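Local atomic coordinates of endonuclease V (PDB entry 3GA2), a protein that probably repairs DNA with deaminated bases, using magnesium to cut one strand at the second phosphodiester bond 3' to a deoxyinosine and leaving the lesion in place. Residues A[3-9]-A[131-137]; A[73-78]-A[102-108]; A[161-165]-A[202-206]. The protein carries 1 engineered substitution. One frame throughout, in Å; residues are numbered along the deposited sequence.

Contact 1: A[3-9]-A[131-137]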
ATOM      1  N   VAL A   3     -14.531   8.912   4.046  1.00 18.37           N
ATOM      2  CA  VAL A   3     -14.062   7.552   4.286  1.00 20.61           C
ATOM      3  C   VAL A   3     -15.042   6.820   5.196  1.00 26.86           C
ATOM      4  O   VAL A   3     -15.781   7.449   5.958  1.00 22.72           O
ATOM      5  CB  VAL A   3     -12.679   7.530   4.965  1.00 19.02           C
ATOM      6  CG1 VAL A   3     -11.630   8.117   4.041  1.00 21.49           C
ATOM      7  CG2 VAL A   3     -12.733   8.299   6.280  1.00 29.16           C
ATOM      8  N   PHE A   4     -15.048   5.491   5.118  1.00 24.29           N
ATOM      9  CA  PHE A   4     -15.935   4.695   5.955  1.00 28.93           C
ATOM     10  C   PHE A   4     -15.339   4.491   7.338  1.00 23.58           C
ATOM     11  O   PHE A   4     -14.179   4.116   7.469  1.00 33.67           O
ATOM     12  CB  PHE A   4     -16.214   3.338   5.311  1.00 24.01           C
ATOM     13  CG  PHE A   4     -17.015   3.425   4.049  1.00 28.08           C
ATOM     14  CD1 PHE A   4     -16.399   3.713   2.835  1.00 26.25           C
ATOM     15  CD2 PHE A   4     -18.396   3.256   4.076  1.00 23.63           C
ATOM     16  CE1 PHE A   4     -17.149   3.830   1.667  1.00 25.76           C
ATOM     17  CE2 PHE A   4     -19.151   3.372   2.915  1.00 18.36           C
ATOM     18  CZ  PHE A   4     -18.528   3.659   1.708  1.00 27.41           C
ATOM     19  N   ASP A   5     -16.139   4.748   8.367  1.00 30.59           N
ATOM     20  CA  ASP A   5     -15.694   4.592   9.750  1.00 33.42           C
ATOM     21  C   ASP A   5     -15.765   3.117  10.138  1.00 33.81           C
ATOM     22  O   ASP A   5     -16.604   2.716  10.945  1.00 30.96           O
ATOM     23  CB  ASP A   5     -16.585   5.413  10.686  1.00 33.06           C
ATOM     24  CG  ASP A   5     -15.940   5.663  12.036  1.00 41.56           C
ATOM     25  OD1 ASP A   5     -15.423   4.703  12.646  1.00 48.29           O
ATOM     26  OD2 ASP A   5     -15.955   6.823  12.494  1.00 49.52           O
ATOM     27  N   VAL A   6     -14.880   2.315   9.556  1.00 35.56           N
ATOM     28  CA  VAL A   6     -14.844   0.880   9.819  1.00 31.19           C
ATOM     29  C   VAL A   6     -14.737   0.558  11.305  1.00 32.75           C
ATOM     30  O   VAL A   6     -15.592  -0.130  11.858  1.00 38.01           O
ATOM     31  CB  VAL A   6     -13.662   0.213   9.091  1.00 30.60           C
ATOM     32  CG1 VAL A   6     -13.714  -1.290   9.289  1.00 31.89           C
ATOM     33  CG2 VAL A   6     -13.701   0.561   7.610  1.00 27.72           C
ATOM     34  N   HIS A   7     -13.679   1.048  11.945  1.00 26.22           N
ATOM     35  CA  HIS A   7     -13.478   0.798  13.362  1.00 23.69           C
ATOM     36  C   HIS A   7     -12.599   1.851  14.019  1.00 28.42           C
ATOM     37  O   HIS A   7     -11.960   2.663  13.348  1.00 19.11           O
ATOM     38  CB  HIS A   7     -12.844  -0.580  13.584  1.00 22.73           C
ATOM     39  CG  HIS A   7     -11.476  -0.725  12.993  1.00 23.92           C
ATOM     40  ND1 HIS A   7     -11.257  -1.255  11.737  1.00 27.90           N
ATOM     41  CD2 HIS A   7     -10.253  -0.426  13.491  1.00 19.09           C
ATOM     42  CE1 HIS A   7      -9.961  -1.281  11.492  1.00 12.44           C
ATOM     43  NE2 HIS A   7      -9.328  -0.784  12.539  1.00 27.83           N
ATOM     44  N   LYS A   8     -12.559   1.815  15.345  1.00 33.06           N
ATOM     45  CA  LYS A   8     -11.760   2.756  16.113  1.00 35.16           C
ATOM     46  C   LYS A   8     -10.376   2.166  16.346  1.00 29.49           C
ATOM     47  O   LYS A   8     -10.144   0.989  16.081  1.00 28.91           O
ATOM     48  CB  LYS A   8     -12.445   3.037  17.451  1.00 43.29           C
ATOM     49  CG  LYS A   8     -12.617   1.793  18.307  1.00 52.49           C
ATOM     50  CD  LYS A   8     -13.922   1.812  19.079  1.00 53.87           C
ATOM     51  CE  LYS A   8     -14.164   0.475  19.767  1.00 52.86           C
ATOM     52  NZ  LYS A   8     -15.546   0.364  20.311  1.00 48.82           N
ATOM     53  N   PHE A   9      -9.461   2.986  16.842  1.00 28.87           N
ATOM     54  CA  PHE A   9      -8.102   2.533  17.106  1.00 30.71           C
ATOM     55  C   PHE A   9      -7.811   2.521  18.603  1.00 32.31           C
ATOM     56  O   PHE A   9      -6.878   3.176  19.064  1.00 39.89           O
ATOM     57  CB  PHE A   9      -7.115   3.444  16.375  1.00 28.00           C
ATOM     58  CG  PHE A   9      -7.259   3.401  14.881  1.00 30.08           C
ATOM     59  CD1 PHE A   9      -6.630   2.408  14.137  1.00 25.96           C
ATOM     60  CD2 PHE A   9      -8.075   4.312  14.223  1.00 31.52           C
ATOM     61  CE1 PHE A   9      -6.815   2.324  12.759  1.00 24.43           C
ATOM     62  CE2 PHE A   9      -8.266   4.237  12.851  1.00 31.68           C
ATOM     63  CZ  PHE A   9      -7.635   3.239  12.117  1.00 33.41           C
ATOM     64  N   HIS A 131      -6.142  -3.693   4.422  1.00 11.63           N
ATOM     65  CA  HIS A 131      -6.787  -3.075   5.569  1.00 16.63           C
ATOM     66  C   HIS A 131      -7.304  -1.663   5.257  1.00 18.52           C
ATOM     67  O   HIS A 131      -8.451  -1.333   5.565  1.00 15.84           O
ATOM     68  CB  HIS A 131      -5.800  -3.039   6.749  1.00 15.48           C
ATOM     69  CG  HIS A 131      -6.452  -2.858   8.085  1.00 18.94           C
ATOM     70  ND1 HIS A 131      -5.785  -3.080   9.274  1.00 22.47           N
ATOM     71  CD2 HIS A 131      -7.704  -2.471   8.425  1.00 17.82           C
ATOM     72  CE1 HIS A 131      -6.600  -2.836  10.284  1.00 25.80           C
ATOM     73  NE2 HIS A 131      -7.771  -2.465   9.798  1.00 12.38           N
ATOM     74  N   ALA A 132      -6.463  -0.833   4.647  1.00 14.40           N
ATOM     75  CA  ALA A 132      -6.860   0.529   4.303  1.00 14.56           C
ATOM     76  C   ALA A 132      -8.054   0.560   3.348  1.00 11.28           C
ATOM     77  O   ALA A 132      -8.856   1.493   3.379  1.00 11.64           O
ATOM     78  CB  ALA A 132      -5.681   1.275   3.681  1.00 14.92           C
ATOM     79  N   ALA A 133      -8.173  -0.459   2.506  1.00 10.49           N
ATOM     80  CA  ALA A 133      -9.263  -0.512   1.538  1.00 15.31           C
ATOM     81  C   ALA A 133     -10.636  -0.359   2.179  1.00 14.45           C
ATOM     82  O   ALA A 133     -11.498   0.336   1.643  1.00 17.04           O
ATOM     83  CB  ALA A 133      -9.204  -1.805   0.752  1.00 17.11           C
ATOM     84  N   PHE A 134     -10.848  -1.002   3.322  1.00 17.18           N
ATOM     85  CA  PHE A 134     -12.143  -0.902   3.979  1.00 13.77           C
ATOM     86  C   PHE A 134     -12.485   0.542   4.320  1.00 14.22           C
ATOM     87  O   PHE A 134     -13.618   0.975   4.126  1.00 21.88           O
ATOM     88  CB  PHE A 134     -12.182  -1.765   5.240  1.00 24.06           C
ATOM     89  CG  PHE A 134     -11.987  -3.226   4.973  1.00 12.74           C
ATOM     90  CD1 PHE A 134     -10.739  -3.814   5.132  1.00 19.36           C
ATOM     91  CD2 PHE A 134     -13.047  -4.009   4.544  1.00 16.79           C
ATOM     92  CE1 PHE A 134     -10.546  -5.171   4.865  1.00 15.16           C
ATOM     93  CE2 PHE A 134     -12.869  -5.367   4.274  1.00 19.16           C
ATOM     94  CZ  PHE A 134     -11.615  -5.946   4.435  1.00 16.14           C
ATOM     95  N   PHE A 135     -11.510   1.296   4.817  1.00 20.27           N
ATOM     96  CA  PHE A 135     -11.761   2.689   5.156  1.00 13.83           C
ATOM     97  C   PHE A 135     -11.984   3.551   3.917  1.00 18.16           C
ATOM     98  O   PHE A 135     -12.883   4.392   3.887  1.00 16.10           O
ATOM     99  CB  PHE A 135     -10.601   3.279   5.952  1.00 21.31           C
ATOM    100  CG  PHE A 135     -10.509   2.787   7.364  1.00 17.67           C
ATOM    101  CD1 PHE A 135      -9.872   1.587   7.659  1.00 18.35           C
ATOM    102  CD2 PHE A 135     -11.019   3.553   8.410  1.00 21.71           C
ATOM    103  CE1 PHE A 135      -9.735   1.153   8.981  1.00 12.82           C
ATOM    104  CE2 PHE A 135     -10.890   3.133   9.734  1.00 18.05           C
ATOM    105  CZ  PHE A 135     -10.244   1.928  10.020  1.00 12.82           C
ATOM    106  N   LEU A 136     -11.159   3.338   2.896  1.00 16.40           N
ATOM    107  CA  LEU A 136     -11.242   4.109   1.659  1.00 16.23           C
ATOM    108  C   LEU A 136     -12.432   3.746   0.777  1.00  9.44           C
ATOM    109  O   LEU A 136     -12.894   4.565  -0.016  1.00 14.44           O
ATOM    110  CB  LEU A 136      -9.953   3.942   0.846  1.00 16.90           C
ATOM    111  CG  LEU A 136      -8.619   4.287   1.513  1.00 18.05           C
ATOM    112  CD1 LEU A 136      -7.463   3.968   0.560  1.00 15.79           C
ATOM    113  CD2 LEU A 136      -8.596   5.764   1.892  1.00  7.13           C
ATOM    114  N   GLY A 137     -12.928   2.520   0.909  1.00 17.24           N
ATOM    115  CA  GLY A 137     -14.052   2.093   0.086  1.00 14.89           C
ATOM    116  C   GLY A 137     -13.673   2.082  -1.393  1.00 19.31           C
ATOM    117  O   GLY A 137     -14.524   2.203  -2.272  1.00 18.46           O
TER
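Phe135, on the last turn of helix 128-136, offers its ring as the hub round which loop 3-9 bends. Over one face sits Val6, whose CG2 lies 3.9 Å from the centroid of the Phe135 ring and almost on its normal, a CH-pi contact. This methyl, anti to Val6's own carbonyl carbon, is turned to the helix, where it also comes within 3.7 Å of Phe134 CB and so fills the step between two neighbouring helix residues.

The far edge of the Phe135 ring is turned to a face of His7 in an edge-to-face pair, the planes 69° apart; Phe135 CE1 and His7 CE1 approach to 3.5 Å. His7 reaches this place with CG lodged between its backbone N and carbonyl carbon (chi1 63°), which folds the imidazole back to the helix. There its rim meets the rim of His131, with His7 CE1 only 3.0 Å from His131 NE2 and neither ring over the other. Phe9 arrives from the opposite direction to Phe135: the two rings are within 15° of parallel but slid so far that they barely overlap, touching at their CZ atoms, 3.6 Å apart.

At the helix end the backbone joins in. Phe4 N donates to Phe135 O at 2.7 Å, and Val3 CB rests 3.3 Å from the same oxygen. The Phe4 ring lies by Gly137, a residue of positive phi where a beta carbon would collide with Phe4 CE1.

Beyond the pair, Leu24 of helix 14-25 packs on Val6, and Ile100 of helix 96-105 on Phe135. At the heart of the contact is an aromatic cluster of His7, Phe9, His131 and Phe135, fastening the N-terminal arm to helices beside the central sheet, away from the predicted magnesium site.

Contact 2: A[73-78]-A[102-108]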
ATOM      1  N   ILE A  73      -2.186  15.500 -10.221  1.00 13.62           N
ATOM      2  CA  ILE A  73      -3.298  16.432 -10.134  1.00 17.80           C
ATOM      3  C   ILE A  73      -3.568  16.887  -8.715  1.00  9.77           C
ATOM      4  O   ILE A  73      -4.231  17.899  -8.501  1.00 13.60           O
ATOM      5  CB  ILE A  73      -4.590  15.825 -10.723  1.00 14.61           C
ATOM      6  CG1 ILE A  73      -4.955  14.538  -9.983  1.00 17.89           C
ATOM      7  CG2 ILE A  73      -4.395  15.569 -12.202  1.00 12.16           C
ATOM      8  CD1 ILE A  73      -6.189  13.849 -10.529  1.00 16.58           C
ATOM      9  N   GLU A  74      -3.062  16.145  -7.740  1.00 15.57           N
ATOM     10  CA  GLU A  74      -3.269  16.514  -6.348  1.00  7.98           C
ATOM     11  C   GLU A  74      -2.258  15.852  -5.414  1.00 15.08           C
ATOM     12  O   GLU A  74      -1.830  14.717  -5.632  1.00 14.93           O
ATOM     13  CB  GLU A  74      -4.702  16.154  -5.914  1.00 14.74           C
ATOM     14  CG  GLU A  74      -4.989  16.413  -4.433  1.00 14.58           C
ATOM     15  CD  GLU A  74      -6.453  16.233  -4.062  1.00 19.89           C
ATOM     16  OE1 GLU A  74      -7.074  15.234  -4.488  1.00 24.22           O
ATOM     17  OE2 GLU A  74      -6.986  17.087  -3.326  1.00 18.92           O
ATOM     18  N   LYS A  75      -1.873  16.582  -4.374  1.00 17.17           N
ATOM     19  CA  LYS A  75      -0.938  16.068  -3.385  1.00 16.25           C
ATOM     20  C   LYS A  75      -1.390  16.512  -2.001  1.00 13.79           C
ATOM     21  O   LYS A  75      -1.733  17.676  -1.792  1.00 13.72           O
ATOM     22  CB  LYS A  75       0.485  16.575  -3.655  1.00 21.90           C
ATOM     23  CG  LYS A  75       1.070  16.089  -4.969  1.00 28.66           C
ATOM     24  CD  LYS A  75       2.586  16.205  -5.002  1.00 37.70           C
ATOM     25  CE  LYS A  75       3.051  17.644  -4.939  1.00 45.11           C
ATOM     26  NZ  LYS A  75       4.535  17.736  -5.002  1.00 47.40           N
ATOM     27  N   VAL A  76      -1.425  15.572  -1.067  1.00  8.05           N
ATOM     28  CA  VAL A  76      -1.821  15.870   0.305  1.00 11.02           C
ATOM     29  C   VAL A  76      -0.933  15.077   1.233  1.00  9.46           C
ATOM     30  O   VAL A  76      -0.260  14.139   0.810  1.00 14.58           O
ATOM     31  CB  VAL A  76      -3.290  15.463   0.600  1.00 15.99           C
ATOM     32  CG1 VAL A  76      -4.245  16.299  -0.229  1.00  5.79           C
ATOM     33  CG2 VAL A  76      -3.486  13.973   0.321  1.00 16.47           C
ATOM     34  N   HIS A  77      -0.924  15.448   2.504  1.00  8.88           N
ATOM     35  CA  HIS A  77      -0.117  14.715   3.453  1.00 16.07           C
ATOM     36  C   HIS A  77      -0.681  14.875   4.849  1.00 19.30           C
ATOM     37  O   HIS A  77      -1.449  15.794   5.130  1.00 19.05           O
ATOM     38  CB  HIS A  77       1.341  15.185   3.408  1.00  9.92           C
ATOM     39  CG  HIS A  77       1.556  16.549   3.977  1.00 12.22           C
ATOM     40  ND1 HIS A  77       1.624  16.788   5.332  1.00 13.79           N
ATOM     41  CD2 HIS A  77       1.684  17.754   3.376  1.00 13.18           C
ATOM     42  CE1 HIS A  77       1.782  18.081   5.542  1.00 17.66           C
ATOM     43  NE2 HIS A  77       1.820  18.692   4.369  1.00 21.47           N
ATOM     44  N   SER A  78      -0.298  13.950   5.712  1.00 18.11           N
ATOM     45  CA  SER A  78      -0.737  13.948   7.089  1.00 21.13           C
ATOM     46  C   SER A  78       0.538  13.784   7.906  1.00 21.33           C
ATOM     47  O   SER A  78       1.462  13.087   7.483  1.00 22.45           O
ATOM     48  CB  SER A  78      -1.685  12.769   7.320  1.00 22.04           C
ATOM     49  OG  SER A  78      -2.309  12.855   8.588  1.00 51.60           O
ATOM     50  N   ALA A 102      -4.994  11.830   5.788  1.00 10.60           N
ATOM     51  CA  ALA A 102      -4.546  12.333   4.497  1.00 14.25           C
ATOM     52  C   ALA A 102      -5.645  12.159   3.455  1.00  9.64           C
ATOM     53  O   ALA A 102      -5.971  13.093   2.726  1.00 11.60           O
ATOM     54  CB  ALA A 102      -3.277  11.591   4.060  1.00 11.70           C
ATOM     55  N   ALA A 103      -6.226  10.964   3.406  1.00 17.11           N
ATOM     56  CA  ALA A 103      -7.291  10.674   2.452  1.00 22.26           C
ATOM     57  C   ALA A 103      -8.457  11.652   2.607  1.00 19.39           C
ATOM     58  O   ALA A 103      -9.098  12.032   1.622  1.00 17.45           O
ATOM     59  CB  ALA A 103      -7.780   9.240   2.634  1.00 18.35           C
ATOM     60  N   LYS A 104      -8.727  12.057   3.845  1.00 12.05           N
ATOM     61  CA  LYS A 104      -9.814  12.993   4.129  1.00 17.26           C
ATOM     62  C   LYS A 104      -9.541  14.384   3.563  1.00 15.78           C
ATOM     63  O   LYS A 104     -10.460  15.182   3.363  1.00 13.51           O
ATOM     64  CB  LYS A 104     -10.061  13.056   5.643  1.00 18.77           C
ATOM     65  CG  LYS A 104     -10.542  11.717   6.191  1.00 25.36           C
ATOM     66  CD  LYS A 104     -10.411  11.596   7.696  1.00 38.11           C
ATOM     67  CE  LYS A 104     -11.529  12.292   8.430  1.00 42.69           C
ATOM     68  NZ  LYS A 104     -11.378  12.066   9.895  1.00 53.78           N
ATOM     69  N   LYS A 105      -8.277  14.667   3.278  1.00 16.75           N
ATOM     70  CA  LYS A 105      -7.913  15.964   2.729  1.00 13.40           C
ATOM     71  C   LYS A 105      -8.065  16.007   1.210  1.00 14.08           C
ATOM     72  O   LYS A 105      -8.070  17.081   0.616  1.00 13.89           O
ATOM     73  CB  LYS A 105      -6.474  16.304   3.118  1.00 15.17           C
ATOM     74  CG  LYS A 105      -6.241  16.413   4.622  1.00 14.15           C
ATOM     75  CD  LYS A 105      -4.786  16.728   4.915  1.00 14.26           C
ATOM     76  CE  LYS A 105      -4.551  16.987   6.392  1.00 21.25           C
ATOM     77  NZ  LYS A 105      -3.168  17.499   6.622  1.00 20.37           N
ATOM     78  N   LEU A 106      -8.198  14.838   0.589  1.00 11.20           N
ATOM     79  CA  LEU A 106      -8.340  14.744  -0.863  1.00 12.77           C
ATOM     80  C   LEU A 106      -9.579  15.420  -1.453  1.00 18.98           C
ATOM     81  O   LEU A 106     -10.704  15.181  -1.008  1.00 12.96           O
ATOM     82  CB  LEU A 106      -8.352  13.273  -1.292  1.00 12.34           C
ATOM     83  CG  LEU A 106      -7.065  12.466  -1.101  1.00 16.98           C
ATOM     84  CD1 LEU A 106      -7.311  11.012  -1.479  1.00 12.29           C
ATOM     85  CD2 LEU A 106      -5.955  13.060  -1.963  1.00 10.56           C
ATOM     86  N   GLU A 107      -9.369  16.257  -2.465  1.00 14.36           N
ATOM     87  CA  GLU A 107     -10.485  16.916  -3.129  1.00 19.70           C
ATOM     88  C   GLU A 107     -10.935  15.984  -4.251  1.00 19.85           C
ATOM     89  O   GLU A 107     -12.106  15.973  -4.635  1.00 22.10           O
ATOM     90  CB  GLU A 107     -10.076  18.276  -3.711  1.00 12.99           C
ATOM     91  CG  GLU A 107      -9.759  19.346  -2.669  1.00 19.84           C
ATOM     92  CD  GLU A 107      -9.655  20.738  -3.270  1.00 18.22           C
ATOM     93  OE1 GLU A 107      -9.002  20.892  -4.318  1.00 22.34           O
ATOM     94  OE2 GLU A 107     -10.223  21.685  -2.693  1.00 29.27           O
ATOM     95  N   THR A 108     -10.000  15.196  -4.773  1.00 14.53           N
ATOM     96  CA  THR A 108     -10.325  14.254  -5.837  1.00 14.94           C
ATOM     97  C   THR A 108     -10.812  12.945  -5.223  1.00 15.37           C
ATOM     98  O   THR A 108     -10.803  12.777  -4.005  1.00 14.22           O
ATOM     99  CB  THR A 108      -9.110  13.948  -6.725  1.00 12.00           C
ATOM    100  OG1 THR A 108      -8.098  13.295  -5.950  1.00 14.95           O
ATOM    101  CG2 THR A 108      -8.551  15.234  -7.315  1.00 22.85           C
TER
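Hydrogen bonds to the carboxylate of Glu74 dominate one end of this strand-to-helix contact. Both oxygens accept: Glu74 OE2 takes the backbone N of Glu107 at 2.7 Å through its syn lone pair, while Glu74 OE1 takes two donors of Thr108, the backbone N at 2.9 Å and OG1 at 2.6 Å. The Glu74 chain is extended, with CG anti to the backbone N (chi1 176°), and carries the carboxylate off the strand to the loop after the helix, where three bonds fix its rotation. An alanine here removes the acceptor of two amides and the threonine hydroxyl, and is likely to leave segment 106-108 less firmly tied to the strand. At the other end an extended Lys105 donates from NZ to His77 O at 2.8 Å, nearly along the carbonyl direction.

Like charges also come near each other. Glu107 OE1 lies 4.4 Å from Glu74 OE2, an unfavourable proximity that the amide donors are likely to offset.

Between the polar ends the packing is apolar and close: Val76 CG2 presses on Leu106 CD2 at 3.5 Å, a tight fit. Past the lysine bond, Ser78 CB meets Ala102 CB at 3.8 Å.

A classic beta bulge sets Ile73 and Glu74 together opposite Val64 of strand 55-66, on outermost strand 72-81, and helix 96-105 with its following loop packs against that strand in the RNase H-like fold.

Contact 3: A[161-165]-A[202-206]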
ATOM      1  N   GLU A 161      13.257 -10.178 -17.694  1.00 25.57           N
ATOM      2  CA  GLU A 161      12.433  -9.323 -18.541  1.00 27.45           C
ATOM      3  C   GLU A 161      11.393  -8.489 -17.796  1.00 27.27           C
ATOM      4  O   GLU A 161      10.868  -8.899 -16.762  1.00 25.56           O
ATOM      5  CB  GLU A 161      11.743 -10.181 -19.609  1.00 30.24           C
ATOM      6  CG  GLU A 161      10.815  -9.417 -20.548  1.00 45.09           C
ATOM      7  CD  GLU A 161      10.376 -10.252 -21.744  1.00 58.79           C
ATOM      8  OE1 GLU A 161       9.871 -11.378 -21.534  1.00 54.52           O
ATOM      9  OE2 GLU A 161      10.528  -9.776 -22.893  1.00 58.31           O
ATOM     10  N   VAL A 162      11.102  -7.310 -18.337  1.00 25.80           N
ATOM     11  CA  VAL A 162      10.122  -6.408 -17.750  1.00 23.66           C
ATOM     12  C   VAL A 162       8.732  -7.016 -17.847  1.00 26.21           C
ATOM     13  O   VAL A 162       8.331  -7.503 -18.902  1.00 23.80           O
ATOM     14  CB  VAL A 162      10.116  -5.048 -18.470  1.00 25.67           C
ATOM     15  CG1 VAL A 162       8.904  -4.225 -18.038  1.00 29.36           C
ATOM     16  CG2 VAL A 162      11.395  -4.299 -18.156  1.00 33.50           C
ATOM     17  N   GLY A 163       7.998  -6.979 -16.739  1.00 27.79           N
ATOM     18  CA  GLY A 163       6.659  -7.535 -16.725  1.00 14.77           C
ATOM     19  C   GLY A 163       6.621  -8.998 -16.331  1.00 18.53           C
ATOM     20  O   GLY A 163       5.545  -9.565 -16.131  1.00 18.90           O
ATOM     21  N   ALA A 164       7.791  -9.621 -16.214  1.00 17.08           N
ATOM     22  CA  ALA A 164       7.861 -11.031 -15.838  1.00 19.50           C
ATOM     23  C   ALA A 164       7.430 -11.204 -14.387  1.00 13.81           C
ATOM     24  O   ALA A 164       7.660 -10.327 -13.562  1.00 11.26           O
ATOM     25  CB  ALA A 164       9.285 -11.555 -16.025  1.00 23.95           C
ATOM     26  N   TYR A 165       6.820 -12.339 -14.071  1.00 13.60           N
ATOM     27  CA  TYR A 165       6.372 -12.564 -12.706  1.00 15.50           C
ATOM     28  C   TYR A 165       6.250 -14.037 -12.367  1.00 16.86           C
ATOM     29  O   TYR A 165       6.299 -14.896 -13.242  1.00 16.70           O
ATOM     30  CB  TYR A 165       5.014 -11.882 -12.500  1.00 12.37           C
ATOM     31  CG  TYR A 165       3.884 -12.536 -13.264  1.00 13.26           C
ATOM     32  CD1 TYR A 165       3.194 -13.611 -12.720  1.00  9.90           C
ATOM     33  CD2 TYR A 165       3.518 -12.095 -14.535  1.00 17.37           C
ATOM     34  CE1 TYR A 165       2.169 -14.234 -13.410  1.00 20.69           C
ATOM     35  CE2 TYR A 165       2.485 -12.716 -15.244  1.00 16.67           C
ATOM     36  CZ  TYR A 165       1.815 -13.784 -14.670  1.00 22.13           C
ATOM     37  OH  TYR A 165       0.786 -14.414 -15.330  1.00 24.63           O
ATOM     38  N   TYR A 202      -2.068  -6.496 -11.424  1.00 12.88           N
ATOM     39  CA  TYR A 202      -0.883  -6.647 -12.254  1.00 13.26           C
ATOM     40  C   TYR A 202      -0.892  -5.704 -13.454  1.00  6.40           C
ATOM     41  O   TYR A 202       0.112  -5.056 -13.743  1.00 12.64           O
ATOM     42  CB  TYR A 202      -0.766  -8.098 -12.735  1.00 10.30           C
ATOM     43  CG  TYR A 202       0.271  -8.302 -13.817  1.00 13.98           C
ATOM     44  CD1 TYR A 202      -0.097  -8.313 -15.163  1.00 22.80           C
ATOM     45  CD2 TYR A 202       1.617  -8.468 -13.500  1.00 12.20           C
ATOM     46  CE1 TYR A 202       0.846  -8.486 -16.170  1.00 19.35           C
ATOM     47  CE2 TYR A 202       2.575  -8.642 -14.502  1.00 21.61           C
ATOM     48  CZ  TYR A 202       2.183  -8.651 -15.832  1.00 20.77           C
ATOM     49  OH  TYR A 202       3.119  -8.843 -16.827  1.00 16.32           O
ATOM     50  N   GLN A 203      -2.022  -5.629 -14.146  1.00 10.70           N
ATOM     51  CA  GLN A 203      -2.140  -4.769 -15.324  1.00  8.80           C
ATOM     52  C   GLN A 203      -2.018  -3.292 -14.989  1.00 13.36           C
ATOM     53  O   GLN A 203      -1.373  -2.533 -15.717  1.00 12.29           O
ATOM     54  CB  GLN A 203      -3.473  -5.007 -16.033  1.00  9.67           C
ATOM     55  CG  GLN A 203      -3.620  -6.365 -16.701  1.00 16.66           C
ATOM     56  CD  GLN A 203      -2.497  -6.671 -17.677  1.00 19.42           C
ATOM     57  OE1 GLN A 203      -2.046  -5.799 -18.420  1.00 20.34           O
ATOM     58  NE2 GLN A 203      -2.053  -7.924 -17.691  1.00 21.86           N
ATOM     59  N   ILE A 204      -2.657  -2.875 -13.901  1.00  9.39           N
ATOM     60  CA  ILE A 204      -2.590  -1.481 -13.489  1.00  8.26           C
ATOM     61  C   ILE A 204      -1.162  -1.135 -13.071  1.00 12.13           C
ATOM     62  O   ILE A 204      -0.650  -0.070 -13.418  1.00 12.19           O
ATOM     63  CB  ILE A 204      -3.551  -1.192 -12.311  1.00 12.35           C
ATOM     64  CG1 ILE A 204      -5.005  -1.338 -12.775  1.00 13.12           C
ATOM     65  CG2 ILE A 204      -3.306   0.213 -11.769  1.00 12.45           C
ATOM     66  CD1 ILE A 204      -6.035  -1.104 -11.677  1.00 13.13           C
ATOM     67  N   THR A 205      -0.511  -2.036 -12.337  1.00  9.93           N
ATOM     68  CA  THR A 205       0.860  -1.787 -11.891  1.00 11.71           C
ATOM     69  C   THR A 205       1.811  -1.612 -13.072  1.00  9.21           C
ATOM     70  O   THR A 205       2.592  -0.659 -13.111  1.00  6.61           O
ATOM     71  CB  THR A 205       1.381  -2.930 -10.982  1.00 10.69           C
ATOM     72  OG1 THR A 205       0.613  -2.966  -9.773  1.00  9.47           O
ATOM     73  CG2 THR A 205       2.852  -2.709 -10.627  1.00  9.46           C
HETATM   74  N   MSE A 206       1.739  -2.525 -14.035  1.00  9.10           N
HETATM   75  CA  MSE A 206       2.607  -2.450 -15.210  1.00 14.38           C
HETATM   76  C   MSE A 206       2.349  -1.222 -16.078  1.00 14.94           C
HETATM   77  O   MSE A 206       3.265  -0.717 -16.724  1.00 14.28           O
HETATM   78  CB  MSE A 206       2.467  -3.714 -16.069  1.00 13.88           C
HETATM   79  CG  MSE A 206       3.037  -4.974 -15.426  1.00 15.60           C
HETATM   80 SE   MSE A 206       4.830  -4.730 -14.755  1.00 29.51          SE
HETATM   81  CE  MSE A 206       5.727  -4.229 -16.404  1.00 17.58           C
TER
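The hydroxyl of Tyr202 donates to the carbonyl oxygen of Gly163, with OH and O 2.6 Å apart; the donor lies in the carbonyl plane on a lone pair, and the oxygen in turn sits at the edge of the tyrosine ring. Beside this bond the selenomethionine Met206 meets the same glycine: its CE is 3.4 Å from Gly163 CA and 3.6 Å from Val162 CG1. Tyr165 completes the first shell, with its CD2 3.6 Å from Tyr202 CE2; the two rings meet obliquely, their planes at 59°.

What places these groups comes next. Tyr202 holds CG anti to the backbone N (chi1 169°), sending the phenol out from helix 198-207 to the turn. Its ring is flanked on opposite faces by Tyr165 and by CG of Met206, whose chain bends at chi2 and chi3 to bring the methyl back to Gly163. The carbonyl itself belongs to a type II beta turn from Glu161 to Ala164, in which Gly163 takes the positive phi.

Further out, the backbone of Arg180 is hydrogen-bonded to that of Gly163 and Ala164, Arg177 forms a cation-pi pair with Tyr165, and Leu179 touches both tyrosines and Met206.

A single directional bond, framed by ring and methyl contacts, is consistent with the turn being held with its Gly163 carbonyl to the helix; the rest is apolar packing at the surface, with no charge pairing between the two segments.

Overall arrangement
Contacts 1 and 2 are neighbours, both partly buried, whereas contact 3 is a surface contact, on the other side of the chain's centre from contact 1 and about 28 Å from it, centre to centre. Helix 96-105 links the first two: Ala103 packs on Leu136 and Val3, and contact 2 is nested along the chain inside the loop that contact 1 closes. Contact 3 opens later and serves the far margin of the same sheet, beside edge strand 165-170, as contact 2 serves edge strand 72-81. Chemistry follows place: aromatic rings crowd between helix and N-terminal arm, a carboxylate gathers amides at one sheet edge, and one phenol bond meets a turn at the other.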